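Local coordinates for protein myosin-2 (Saccharomyces cerevisiae, PDB 6IXO) that transports organelles and proteins along polarized actin cables, gripping receptor proteins on its cargo through the globular tail domain represented by this chain, at residues A[51-54]-A[55-59]; A[23-26]-A[27-31]; A[405-408]-A[409-413]. All coordinates share one frame; numbering follows the deposited sequence.

Interaction 1: residues A[51-54]-A[55-59]; sequences VVYP and ARILI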
loop_
_atom_site.group_PDB
_atom_site.type_symbol
_atom_site.label_atom_id
_atom_site.label_comp_id
_atom_site.label_asym_id
_atom_site.label_seq_id
_atom_site.Cartn_x
_atom_site.Cartn_y
_atom_site.Cartn_z
ATOM N N VAL A 51 13.013 7.821 10.446
ATOM C CA VAL A 51 12.159 7.421 9.356
ATOM C C VAL A 51 12.063 8.532 8.313
ATOM O O VAL A 51 12.185 8.289 7.123
ATOM C CB VAL A 51 10.743 7.057 9.850
ATOM C CG1 VAL A 51 9.849 6.708 8.666
ATOM C CG2 VAL A 51 10.821 5.881 10.838
ATOM N N VAL A 52 11.854 9.766 8.758
ATOM C CA VAL A 52 11.635 10.808 7.769
ATOM C C VAL A 52 12.858 11.729 7.641
ATOM O O VAL A 52 12.697 12.919 7.413
ATOM C CB VAL A 52 10.341 11.614 8.102
ATOM C CG1 VAL A 52 9.070 10.662 7.929
ATOM C CG2 VAL A 52 10.395 12.227 9.498
ATOM N N TYR A 53 14.073 11.181 7.754
ATOM C CA TYR A 53 15.260 12.056 7.716
ATOM C C TYR A 53 15.395 12.768 6.340
ATOM O O TYR A 53 15.805 13.949 6.304
ATOM C CB TYR A 53 16.554 11.283 8.096
ATOM C CG TYR A 53 17.017 10.287 7.060
ATOM C CD1 TYR A 53 17.840 10.688 6.003
ATOM C CD2 TYR A 53 16.623 8.931 7.119
ATOM C CE1 TYR A 53 18.253 9.792 5.036
ATOM C CE2 TYR A 53 17.044 8.024 6.153
ATOM C CZ TYR A 53 17.851 8.457 5.108
ATOM O OH TYR A 53 18.270 7.570 4.116
ATOM N N PRO A 54 15.013 12.127 5.216
ATOM C CA PRO A 54 15.114 12.887 3.962
ATOM C C PRO A 54 14.146 14.046 3.913
ATOM O O PRO A 54 14.567 15.149 3.546
ATOM C CB PRO A 54 14.753 11.847 2.877
ATOM C CG PRO A 54 15.083 10.552 3.511
ATOM C CD PRO A 54 14.615 10.711 4.916
ATOM N N ALA A 55 12.893 13.819 4.292
ATOM C CA ALA A 55 11.949 14.934 4.304
ATOM C C ALA A 55 12.424 16.088 5.208
ATOM O O ALA A 55 12.311 17.240 4.808
ATOM C CB ALA A 55 10.581 14.484 4.762
ATOM N N ARG A 56 12.947 15.782 6.401
ATOM C CA ARG A 56 13.312 16.859 7.330
ATOM C C ARG A 56 14.458 17.643 6.738
ATOM O O ARG A 56 14.501 18.869 6.828
ATOM C CB ARG A 56 13.703 16.312 8.724
ATOM C CG ARG A 56 12.621 15.501 9.424
ATOM C CD ARG A 56 11.688 16.361 10.230
ATOM N NE ARG A 56 10.572 15.626 10.839
ATOM C CZ ARG A 56 10.600 15.050 12.043
ATOM N NH1 ARG A 56 9.521 14.408 12.502
ATOM N NH2 ARG A 56 11.695 15.106 12.787
ATOM N N ILE A 57 15.408 16.948 6.125
ATOM C CA ILE A 57 16.514 17.671 5.483
ATOM C C ILE A 57 16.022 18.597 4.349
ATOM O O ILE A 57 16.422 19.760 4.261
ATOM C CB ILE A 57 17.555 16.684 4.958
ATOM C CG1 ILE A 57 18.255 16.059 6.158
ATOM C CG2 ILE A 57 18.555 17.399 4.060
ATOM C CD1 ILE A 57 19.177 14.873 5.822
ATOM N N LEU A 58 15.152 18.073 3.489
ATOM C CA LEU A 58 14.561 18.850 2.404
ATOM C C LEU A 58 13.828 20.074 2.926
ATOM O O LEU A 58 13.918 21.152 2.350
ATOM C CB LEU A 58 13.578 17.979 1.601
ATOM C CG LEU A 58 14.200 16.824 0.814
ATOM C CD1 LEU A 58 13.093 15.948 0.157
ATOM C CD2 LEU A 58 15.147 17.341 -0.239
ATOM N N ILE A 59 13.085 19.881 4.007
ATOM C CA ILE A 59 12.335 20.967 4.636
ATOM C C ILE A 59 13.266 22.085 5.113
ATOM O O ILE A 59 12.973 23.287 4.950
ATOM C CB ILE A 59 11.473 20.413 5.822
ATOM C CG1 ILE A 59 10.278 19.619 5.251
ATOM C CG2 ILE A 59 10.977 21.543 6.733
ATOM C CD1 ILE A 59 9.608 18.666 6.288
#
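Torsions in both side chains bring Val52 and Arg56 together at the start of a helix. In Arg56, CG stands opposite the carbonyl carbon (chi1 -59°), and a bend at the next bond (chi2 -87°) folds the chain back along the helix toward its N-terminal end. In Val52, a chi1 of -67° leaves CG2 between the backbone N and the carbonyl carbon. This methyl lies 3.4 Å above the plane of the Arg56 guanidinium, off toward its rim, and its nearest atom there is NE, with Val52 CG2 to Arg56 NE at 3.7 Å. The two side chains cross at a slant. Arg56 CG also packs on the backbone, 3.3 Å from Val52 O. The polar partner of Arg56 NE is Glu110 of helix 97-124, in a salt bridge.

Val52 is the N-cap residue of helix 53-67, one of the helices of the all-helical globular tail. Its carbonyl opens the helical bonding, with Arg56 N to Val52 O at 3.0 Å. Ile57 N to Tyr53 O and Leu58 N to Pro54 O continue the i to i+4 pattern. Pro54 has no N-H to give, which is readily accepted in the first turn of a helix. Ala55 N is bound by Asn107 OD1, and Asn107 ND2 reaches back to Val51 O, so one asparagine ties this helix start to helix 97-124.

Ile57 CD1 meets the Tyr53 ring at its edge, near the ring plane, with Tyr53 CD1 to Ile57 CD1 at 4.4 Å. Pro54 CD lies 3.2 Å above one face of the same ring, near the rim. The far end of the tyrosine is held by Glu36, whose backbone N bonds to Tyr53 OH.

Interaction 2: residues A[23-26]-A[27-31]; sequences LNQE and ITEGL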
loop_
_atom_site.group_PDB
_atom_site.type_symbol
_atom_site.label_atom_id
_atom_site.label_comp_id
_atom_site.label_asym_id
_atom_site.label_seq_id
_atom_site.Cartn_x
_atom_site.Cartn_y
_atom_site.Cartn_z
ATOM N N LEU A 23 24.276 21.543 -5.031
ATOM C CA LEU A 23 23.253 21.088 -4.095
ATOM C C LEU A 23 22.227 20.102 -4.691
ATOM O O LEU A 23 21.852 19.138 -4.021
ATOM C CB LEU A 23 22.515 22.283 -3.516
ATOM C CG LEU A 23 21.539 22.018 -2.372
ATOM C CD1 LEU A 23 22.188 21.186 -1.290
ATOM C CD2 LEU A 23 21.071 23.381 -1.775
ATOM N N ASN A 24 21.732 20.348 -5.900
ATOM C CA ASN A 24 20.706 19.438 -6.443
ATOM C C ASN A 24 21.300 18.042 -6.635
ATOM O O ASN A 24 20.636 17.059 -6.428
ATOM C CB ASN A 24 20.127 19.955 -7.766
ATOM C CG ASN A 24 19.258 21.199 -7.589
ATOM O OD1 ASN A 24 18.781 21.489 -6.494
ATOM N ND2 ASN A 24 19.043 21.928 -8.674
ATOM N N GLN A 25 22.571 17.978 -7.015
ATOM C CA GLN A 25 23.225 16.692 -7.279
ATOM C C GLN A 25 23.383 15.862 -5.990
ATOM O O GLN A 25 23.110 14.640 -5.952
ATOM C CB GLN A 25 24.578 16.954 -7.954
ATOM C CG GLN A 25 25.172 15.743 -8.651
ATOM C CD GLN A 25 25.986 14.861 -7.719
ATOM O OE1 GLN A 25 26.457 15.307 -6.660
ATOM N NE2 GLN A 25 26.155 13.598 -8.106
ATOM N N GLU A 26 23.814 16.533 -4.929
ATOM C CA GLU A 26 23.864 15.953 -3.587
ATOM C C GLU A 26 22.556 15.430 -3.134
ATOM O O GLU A 26 22.473 14.318 -2.614
ATOM C CB GLU A 26 24.335 17.010 -2.554
ATOM C CG GLU A 26 25.782 17.008 -2.318
ATOM C CD GLU A 26 26.217 17.982 -1.183
ATOM O OE1 GLU A 26 25.447 18.184 -0.203
ATOM O OE2 GLU A 26 27.331 18.524 -1.286
ATOM N N ILE A 27 21.522 16.245 -3.300
ATOM C CA ILE A 27 20.196 15.846 -2.841
ATOM C C ILE A 27 19.639 14.700 -3.670
ATOM O O ILE A 27 19.175 13.696 -3.114
ATOM C CB ILE A 27 19.221 17.039 -2.895
ATOM C CG1 ILE A 27 19.706 18.162 -1.957
ATOM C CG2 ILE A 27 17.888 16.651 -2.436
ATOM C CD1 ILE A 27 19.657 17.783 -0.513
ATOM N N THR A 28 19.685 14.828 -4.995
ATOM C CA THR A 28 19.051 13.780 -5.815
ATOM C C THR A 28 19.849 12.480 -5.827
ATOM O O THR A 28 19.272 11.379 -5.735
ATOM C CB THR A 28 18.805 14.252 -7.266
ATOM O OG1 THR A 28 20.036 14.581 -7.894
ATOM C CG2 THR A 28 17.872 15.454 -7.296
ATOM N N GLU A 29 21.169 12.570 -5.933
ATOM C CA GLU A 29 21.959 11.351 -6.025
ATOM C C GLU A 29 22.316 10.791 -4.643
ATOM O O GLU A 29 22.317 9.599 -4.460
ATOM C CB GLU A 29 23.237 11.592 -6.853
ATOM C CG GLU A 29 22.977 12.141 -8.263
ATOM C CD GLU A 29 22.094 11.215 -9.127
ATOM O OE1 GLU A 29 22.396 9.999 -9.227
ATOM O OE2 GLU A 29 21.098 11.711 -9.704
ATOM N N GLY A 30 22.625 11.650 -3.671
ATOM C CA GLY A 30 23.060 11.184 -2.362
ATOM C C GLY A 30 21.909 10.911 -1.395
ATOM O O GLY A 30 21.814 9.847 -0.797
ATOM N N LEU A 31 21.031 11.887 -1.220
ATOM C CA LEU A 31 20.003 11.761 -0.198
ATOM C C LEU A 31 18.834 10.922 -0.696
ATOM O O LEU A 31 18.334 10.026 -0.003
ATOM C CB LEU A 31 19.496 13.147 0.218
ATOM C CG LEU A 31 18.412 13.121 1.303
ATOM C CD1 LEU A 31 18.972 12.611 2.606
ATOM C CD2 LEU A 31 17.808 14.503 1.470
#
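A pi-type turn widens helix 20-32 of the globular tail at residues 27-31, and Glu26 O marks the change. It accepts from two backbone donors. Leu31 N, 3.2 Å from Glu26 O, lies in the carbonyl plane. Gly30 N, 2.9 Å from Glu26 O, sits above that plane, and its bond is bent to 134°.

Two residues earlier, Asn24 O is gripped twice by Thr28. Thr28 N and Thr28 OG1 reach it from opposite faces of its plane, with Thr28 OG1 to Asn24 O at 2.9 Å. The threonine hydroxyl is turned between its own N and carbonyl carbon (chi1 61°), aiming it back at the preceding turn.

Leu23 and Ile27 run side by side on the buried face, where Leu23 CD1 meets Ile27 CG1 at 4.0 Å. Both face Thr405 of helix 403-415, and Ile27 packs on Leu58 of helix 53-67. On the exposed face, Gln25 and Glu29 cross at about a right angle. Gln25 NE2 lies over the aliphatic part of the glutamate, 3.5 Å from Glu29 CG, while Glu29 OE2 forms a salt bridge with Lys33. One carbonyl shared by i+4 and i+5 N-H groups is typical of an alpha-helix passing into a pi-turn.

Interaction 3: residues A[405-408]-A[409-413]; sequences TKRI and VDLVA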
loop_
_atom_site.group_PDB
_atom_site.type_symbol
_atom_site.label_atom_id
_atom_site.label_comp_id
_atom_site.label_asym_id
_atom_site.label_seq_id
_atom_site.Cartn_x
_atom_site.Cartn_y
_atom_site.Cartn_z
ATOM N N THR A 405 25.040 19.948 1.938
ATOM C CA THR A 405 23.787 19.803 2.630
ATOM C C THR A 405 24.038 19.805 4.113
ATOM O O THR A 405 23.318 20.448 4.869
ATOM C CB THR A 405 23.065 18.480 2.219
ATOM O OG1 THR A 405 22.815 18.505 0.818
ATOM C CG2 THR A 405 21.772 18.381 2.935
ATOM N N LYS A 406 25.073 19.080 4.527
ATOM C CA LYS A 406 25.435 19.007 5.939
ATOM C C LYS A 406 25.891 20.382 6.466
ATOM O O LYS A 406 25.632 20.755 7.625
ATOM C CB LYS A 406 26.532 17.966 6.147
ATOM C CG LYS A 406 27.151 17.961 7.538
ATOM C CD LYS A 406 27.939 16.681 7.770
ATOM C CE LYS A 406 29.106 16.874 8.731
ATOM N NZ LYS A 406 28.725 17.661 9.937
ATOM N N ARG A 407 26.570 21.147 5.623
ATOM C CA ARG A 407 27.029 22.463 6.138
ATOM C C ARG A 407 25.816 23.372 6.356
ATOM O O ARG A 407 25.729 24.094 7.354
ATOM C CB ARG A 407 28.013 23.096 5.177
ATOM C CG ARG A 407 28.490 24.470 5.662
ATOM C CD ARG A 407 29.191 24.368 7.019
ATOM N NE ARG A 407 29.856 25.628 7.387
ATOM C CZ ARG A 407 30.274 25.896 8.613
ATOM N NH1 ARG A 407 30.118 24.994 9.575
ATOM N NH2 ARG A 407 30.863 27.055 8.879
ATOM N N ILE A 408 24.859 23.301 5.427
ATOM C CA ILE A 408 23.631 24.084 5.561
ATOM C C ILE A 408 22.929 23.720 6.868
ATOM O O ILE A 408 22.577 24.583 7.679
ATOM C CB ILE A 408 22.672 23.851 4.376
ATOM C CG1 ILE A 408 23.233 24.451 3.076
ATOM C CG2 ILE A 408 21.301 24.432 4.664
ATOM C CD1 ILE A 408 22.481 23.998 1.807
ATOM N N VAL A 409 22.728 22.429 7.083
ATOM C CA VAL A 409 22.064 22.009 8.296
ATOM C C VAL A 409 22.828 22.436 9.538
ATOM O O VAL A 409 22.218 22.908 10.499
ATOM C CB VAL A 409 21.828 20.472 8.289
ATOM C CG1 VAL A 409 21.312 20.025 9.617
ATOM C CG2 VAL A 409 20.836 20.134 7.206
ATOM N N ASP A 410 24.158 22.333 9.516
ATOM C CA ASP A 410 24.947 22.780 10.664
ATOM C C ASP A 410 24.828 24.288 10.894
ATOM O O ASP A 410 24.829 24.757 12.042
ATOM C CB ASP A 410 26.433 22.414 10.503
ATOM C CG ASP A 410 26.678 20.895 10.478
ATOM O OD1 ASP A 410 25.750 20.110 10.792
ATOM O OD2 ASP A 410 27.814 20.486 10.145
ATOM N N LEU A 411 24.766 25.053 9.809
ATOM C CA LEU A 411 24.724 26.510 9.942
ATOM C C LEU A 411 23.346 26.917 10.447
ATOM O O LEU A 411 23.228 27.746 11.329
ATOM C CB LEU A 411 25.041 27.197 8.616
ATOM C CG LEU A 411 26.503 27.187 8.183
ATOM C CD1 LEU A 411 26.590 27.587 6.733
ATOM C CD2 LEU A 411 27.348 28.096 9.073
ATOM N N VAL A 412 22.298 26.311 9.896
ATOM C CA VAL A 412 20.956 26.554 10.401
ATOM C C VAL A 412 20.897 26.250 11.891
ATOM O O VAL A 412 20.413 27.059 12.693
ATOM C CB VAL A 412 19.910 25.707 9.678
ATOM C CG1 VAL A 412 18.613 25.727 10.452
ATOM C CG2 VAL A 412 19.719 26.216 8.258
ATOM N N ALA A 413 21.427 25.086 12.257
ATOM C CA ALA A 413 21.461 24.670 13.652
ATOM C C ALA A 413 22.186 25.681 14.552
ATOM O O ALA A 413 21.802 25.865 15.701
ATOM C CB ALA A 413 22.101 23.293 13.763
HETATM O O HOH W 1 29.927 22.046 9.578
#
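Lys406 and Asp410 form a salt bridge one turn apart on the exposed side of helix 403-415. Lys406 NZ donates to the syn lone pair of Asp410 OD2, at 3.0 Å. The lysine runs nearly straight and turns only at its last bond (chi4 45°), which brings the ammonium group to the side of OD2 that faces OD1. A water adds a second link to the same oxygen. It donates to Asp410 OD2 at 2.7 Å and accepts from Arg407 NH1 at 3.0 Å, bridging two opposite charges whose own atoms are not in contact. These positive neighbours would be expected to keep the aspartate ionised.

Packing contacts also join residues four apart. Leu411 CD2 sits over the centre of one guanidinium face of Arg407, 3.6 Å above its plane. The arginine is bent near its base (chi2 60°), which carries CG, CD and the guanidinium obliquely across the leucine; Arg407 CG to Leu411 CD1 is 3.8 Å. Arg407 NE is also paired with Glu12 in a salt bridge. The apolar pair Ile408 and Val412 meets more loosely, with Ile408 CG2 to Val412 CG2 at 4.3 Å.

Backbone bonds of the i to i+4 kind run beneath these side chains. Val409 N, Asp410 N, Leu411 N and Val412 N bond in turn to the carbonyls of Thr405, Lys406, Arg407 and Ile408.

The helix lies near the end of the chain. Ile408 packs on Leu16 and Leu17 of helix 6-18 and on Leu23 of helix 20-32. Val412 packs on Ile60 of helix 53-67, and Val409 on Ala394 and Ile396 of a loop.

In the fold
All three contacts are local, i to i+4 in the main, and lie on separate helices that pack on one another. Interactions 1 and 2 are largely buried; interaction 3 is partly buried and lies farthest from the centre of the chain. Leu58 of interaction 1 packs on Ile27 of interaction 2, and Tyr53 and Ile57 close on Leu31. Thr405 of interaction 3 touches both others, through Ile57 and through Leu23 and Ile27, and Glu26 OE1 probably accepts a hydrogen bond from Thr405 N. The buried faces of interactions 1 and 2 are mainly aliphatic and aromatic. Gln25 and Glu29 give interaction 2 an exposed polar edge, and interaction 3 has the salt bridge and water link.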